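Local coordinates for multicopper oxidase (Uncultured bacterium, PDB 4E9X), which probably oxidises substrates at a mononuclear copper and passes the electrons to a trinuclear copper cluster, where dioxygen is reduced to water, at residues H201-H206 with V229-G234. Sequence-based numbering, arbitrary orientation. Where two conformers were deposited one is given.
Sequences HAMHSH and VLVSPG. With CU (copper (II) ion), chain G; CU (copper (II) ion), chain F.
M203 and V229 pair where strand 201-205 meets the antiparallel edge strand 228-231 of a cupredoxin-type beta domain of this two-domain multicopper oxidase. Strand 201-205 lies between strand 248-253 and strand 228-231, which ends the sheet within this chain. The register runs H201 to V231, A202 to L230 and M203 to V229. Four backbone bonds hold it. H201 N gives to V231 O at 2.9 Å, and V231 N returns to H201 O. M203 N reaches V229 O at 2.8 Å, and V229 N gives to M203 O. Between these two hydrogen-bonded pairs sits the non-hydrogen-bonded pair A202 and L230, where L230 CA comes within 3.5 Å of H201 O as a CA-H...O contact.

L230 can be followed outward. Its CB starts from the face that also carries A202. CG stands anti to the backbone N (chi1 -172°), which brings CD1 back toward strand 201-205. CD1 then lies 4.1 Å from A202 CB and 3.9 Å from H201 O. L230 also packs on S232 of the second subunit and L230 of the third, so this face belongs to the trimer interface. On the other face, M203 CB lies 3.7 Å from V229 O and CG meets V231 CG2 at 4.2 Å. Bends at chi2 and chi3 turn the end of M203 away from strand 228-231. The H201 ring edge passes near V231 O, while its ND1 bonds D253.

Beyond the paired residues, strand 201-205 leads into the copper cluster. H204 shares one copper with H60 of the second subunit; H206, its ND1 held by D73 of the second subunit, shares another with H252 and with H106 of the second subunit, and H206 NE2 meets that copper at 1.9 Å.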
# COMPACT_ATOMS: atom_id res chain seq x y z
N HIS A 201 -1.77 -7.18 0.78
CA HIS A 201 -1.99 -8.10 1.90
C HIS A 201 -1.19 -7.57 3.10
O HIS A 201 0.03 -7.34 3.01
CB HIS A 201 -1.46 -9.50 1.53
CG HIS A 201 -2.18 -10.07 0.35
ND1 HIS A 201 -3.36 -10.75 0.47
CD2 HIS A 201 -1.91 -10.00 -0.98
CE1 HIS A 201 -3.79 -11.10 -0.77
NE2 HIS A 201 -2.91 -10.65 -1.65
N ALA A 202 -1.87 -7.34 4.22
CA ALA A 202 -1.22 -6.76 5.39
C ALA A 202 -0.97 -7.90 6.38
O ALA A 202 -1.82 -8.30 7.14
CB ALA A 202 -2.11 -5.67 5.97
N MET A 203 0.19 -8.54 6.30
CA MET A 203 0.40 -9.81 7.02
C MET A 203 0.80 -9.54 8.47
O MET A 203 1.83 -8.90 8.74
CB MET A 203 1.52 -10.58 6.29
CG MET A 203 1.15 -10.89 4.83
SD MET A 203 -0.43 -11.74 4.58
CE MET A 203 -0.21 -13.30 5.44
N HIS A 204 -0.04 -10.01 9.37
CA HIS A 204 0.12 -9.75 10.82
C HIS A 204 0.34 -11.05 11.60
O HIS A 204 -0.51 -11.96 11.51
CB HIS A 204 -1.13 -9.07 11.32
CG HIS A 204 -1.23 -8.92 12.80
ND1 HIS A 204 -0.19 -8.41 13.60
CD2 HIS A 204 -2.23 -9.22 13.65
CE1 HIS A 204 -0.61 -8.43 14.90
NE2 HIS A 204 -1.85 -8.92 14.93
N SER A 205 1.41 -11.08 12.37
CA SER A 205 1.69 -12.23 13.23
C SER A 205 1.23 -11.94 14.66
O SER A 205 1.79 -11.07 15.34
CB SER A 205 3.17 -12.55 13.26
OG SER A 205 3.96 -11.40 13.54
N HIS A 206 0.26 -12.69 15.19
CA HIS A 206 -0.03 -12.57 16.62
C HIS A 206 1.15 -13.16 17.42
O HIS A 206 1.87 -14.05 16.94
CB HIS A 206 -1.31 -13.33 16.98
CG HIS A 206 -2.59 -12.73 16.45
ND1 HIS A 206 -3.74 -12.78 17.23
CD2 HIS A 206 -2.93 -12.10 15.34
CE1 HIS A 206 -4.77 -12.20 16.53
NE2 HIS A 206 -4.26 -11.76 15.37
N VAL A 229 3.09 -6.46 8.04
CA VAL A 229 3.92 -6.13 6.90
C VAL A 229 3.05 -6.08 5.66
O VAL A 229 2.40 -7.09 5.29
CB VAL A 229 5.00 -7.24 6.71
CG1 VAL A 229 5.77 -7.02 5.42
CG2 VAL A 229 5.98 -7.27 7.90
N LEU A 230 3.01 -4.94 5.00
CA LEU A 230 2.19 -4.76 3.79
C LEU A 230 2.95 -5.30 2.58
O LEU A 230 4.08 -4.88 2.32
CB LEU A 230 1.91 -3.27 3.56
CG LEU A 230 0.91 -2.97 2.44
CD1 LEU A 230 -0.46 -3.52 2.86
CD2 LEU A 230 0.86 -1.46 2.16
N VAL A 231 2.28 -6.22 1.88
CA VAL A 231 2.89 -6.85 0.71
C VAL A 231 2.01 -6.59 -0.50
O VAL A 231 0.82 -6.90 -0.46
CB VAL A 231 2.98 -8.38 0.96
CG1 VAL A 231 3.65 -9.08 -0.21
CG2 VAL A 231 3.68 -8.69 2.29
N SER A 232 2.55 -5.98 -1.54
CA SER A 232 1.80 -5.57 -2.71
C SER A 232 2.31 -6.33 -3.94
O SER A 232 3.38 -6.99 -3.85
CB SER A 232 1.87 -4.05 -2.86
OG SER A 232 2.96 -3.54 -3.57
N PRO A 233 1.60 -6.28 -5.04
CA PRO A 233 2.00 -7.11 -6.21
C PRO A 233 3.43 -6.89 -6.67
O PRO A 233 3.92 -5.79 -6.90
CB PRO A 233 1.00 -6.67 -7.29
CG PRO A 233 -0.24 -6.34 -6.46
CD PRO A 233 0.32 -5.59 -5.28
N GLY A 234 4.12 -8.04 -6.82
CA GLY A 234 5.50 -8.04 -7.27
C GLY A 234 6.53 -8.10 -6.16
O GLY A 234 7.64 -8.59 -6.38
CU CU G . -2.98 -9.05 16.35
CU CU F . -5.61 -11.13 14.13